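Local coordinates for CBS domain-containing protein CBSX1, chloroplastic (Arabidopsis thaliana, PDB 4GQW) that is a chloroplast CBS-pair protein that probably regulates thioredoxin, at residues Glu28-Leu33 / Tyr57-Leu62. Residues are numbered along the deposited sequence; the frame is centred on the assembly and turned at random.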
# COMPACT_ATOMS: atom_id res chain seq x y z
N GLU A 28 14.56 -11.69 -5.30
CA GLU A 28 15.05 -10.74 -4.31
C GLU A 28 14.18 -9.49 -4.25
O GLU A 28 14.11 -8.83 -3.21
CB GLU A 28 16.52 -10.39 -4.56
CG GLU A 28 16.88 -10.19 -6.01
CD GLU A 28 18.37 -10.09 -6.23
OE1 GLU A 28 18.80 -9.94 -7.40
OE2 GLU A 28 19.13 -10.15 -5.24
N ALA A 29 13.50 -9.18 -5.34
CA ALA A 29 12.53 -8.09 -5.35
C ALA A 29 11.36 -8.41 -4.42
O ALA A 29 10.98 -7.59 -3.59
CB ALA A 29 12.03 -7.83 -6.76
N LEU A 30 10.81 -9.61 -4.56
CA LEU A 30 9.73 -10.06 -3.70
C LEU A 30 10.17 -10.10 -2.25
O LEU A 30 9.44 -9.69 -1.35
CB LEU A 30 9.23 -11.44 -4.14
CG LEU A 30 8.48 -11.51 -5.47
CD1 LEU A 30 8.09 -12.95 -5.78
CD2 LEU A 30 7.25 -10.62 -5.44
N GLU A 31 11.39 -10.60 -2.03
CA GLU A 31 11.94 -10.67 -0.68
C GLU A 31 12.07 -9.28 -0.06
O GLU A 31 11.77 -9.08 1.11
CB GLU A 31 13.29 -11.39 -0.68
CG GLU A 31 13.23 -12.82 -1.20
CD GLU A 31 14.49 -13.61 -0.90
OE1 GLU A 31 14.79 -13.79 0.30
OE2 GLU A 31 15.17 -14.04 -1.85
N LEU A 32 12.51 -8.31 -0.87
CA LEU A 32 12.62 -6.93 -0.41
C LEU A 32 11.25 -6.36 -0.08
O LEU A 32 11.08 -5.65 0.91
CB LEU A 32 13.33 -6.07 -1.47
CG LEU A 32 14.82 -5.77 -1.26
CD1 LEU A 32 15.03 -4.87 -0.06
CD2 LEU A 32 15.62 -7.05 -1.11
N LEU A 33 10.26 -6.70 -0.91
CA LEU A 33 8.87 -6.31 -0.66
C LEU A 33 8.41 -6.81 0.70
O LEU A 33 7.83 -6.06 1.48
CB LEU A 33 7.95 -6.88 -1.74
CG LEU A 33 7.96 -6.25 -3.13
CD1 LEU A 33 7.08 -7.04 -4.08
CD2 LEU A 33 7.51 -4.81 -3.04
N TYR A 57 2.19 -6.79 -8.52
CA TYR A 57 1.42 -7.40 -9.60
C TYR A 57 2.25 -7.56 -10.87
O TYR A 57 2.01 -8.46 -11.67
CB TYR A 57 0.13 -6.62 -9.88
CG TYR A 57 0.33 -5.14 -10.15
CD1 TYR A 57 0.63 -4.68 -11.42
CD2 TYR A 57 0.19 -4.21 -9.14
CE1 TYR A 57 0.81 -3.34 -11.67
CE2 TYR A 57 0.36 -2.86 -9.38
CZ TYR A 57 0.67 -2.43 -10.65
OH TYR A 57 0.84 -1.09 -10.88
N ASP A 58 3.24 -6.69 -11.04
CA ASP A 58 4.17 -6.82 -12.15
C ASP A 58 5.07 -8.02 -11.95
O ASP A 58 5.31 -8.80 -12.87
CB ASP A 58 5.02 -5.55 -12.29
CG ASP A 58 4.22 -4.35 -12.70
OD1 ASP A 58 3.33 -4.49 -13.56
OD2 ASP A 58 4.47 -3.25 -12.16
N LEU A 59 5.57 -8.17 -10.72
CA LEU A 59 6.52 -9.23 -10.40
C LEU A 59 5.88 -10.61 -10.40
O LEU A 59 6.51 -11.59 -10.81
CB LEU A 59 7.16 -8.95 -9.04
CG LEU A 59 8.02 -7.69 -8.98
CD1 LEU A 59 8.37 -7.36 -7.55
CD2 LEU A 59 9.28 -7.89 -9.81
N LEU A 60 4.64 -10.70 -9.95
CA LEU A 60 3.95 -11.98 -9.90
C LEU A 60 3.22 -12.23 -11.22
O LEU A 60 2.65 -13.30 -11.42
CB LEU A 60 2.96 -12.01 -8.74
CG LEU A 60 3.55 -11.73 -7.36
CD1 LEU A 60 2.44 -11.61 -6.33
CD2 LEU A 60 4.52 -12.83 -6.97
N ALA A 61 3.25 -11.23 -12.09
CA ALA A 61 2.62 -11.30 -13.41
C ALA A 61 1.14 -11.67 -13.32
O ALA A 61 0.72 -12.69 -13.85
CB ALA A 61 3.36 -12.28 -14.31
N LEU A 62 0.36 -10.84 -12.64
CA LEU A 62 -1.06 -11.11 -12.47
C LEU A 62 -1.87 -10.64 -13.66
O LEU A 62 -2.90 -11.21 -14.00
CB LEU A 62 -1.58 -10.43 -11.21
CG LEU A 62 -0.76 -10.72 -9.96
CD1 LEU A 62 -1.38 -10.03 -8.75
CD2 LEU A 62 -0.65 -12.21 -9.74
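Leu-59 is the first residue of 57-62 to reach helix 26-35, and its side chain packs against Ala-29, Leu-30 and Leu-33. With CG anti to the carbonyl carbon (chi1 -65°) and chi2 extended (169°), CD1 meets Leu-33 CD1 tip to tip at 3.7 Å. The same methyl lies 3.8 Å from Ala-29 CB; a side chain of one methyl makes room for the branched end of Leu-59. Leu-30 runs past Leu-59 in the opposite direction, its CD2 4.0 Å from Leu-59 CB. Next along the chain, Leu-60 CD2 sits 3.8 Å from both methyls of Leu-30, CD1 and CD2, as the two side chains cross at a slant. Leucine suits these buried places, offering branched methyls without polar demands. Leu-60 also packs on Leu-112 of the second subunit, tying this core to the dimer interface. A Schellman motif ends the helix: Ala-61 takes positive phi (54°), Leu-62 N hydrogen-bonds to Tyr-57 O (3.1 Å), and a weak bond runs from Ala-61 N to Asp-58 O. Within the first CBS domain, Phe-41 of strand 40-44 packs on Ala-29 and Leu-33. Since only methyl and methylene groups meet, the contact probably rests on van der Waals packing and the hydrophobic effect.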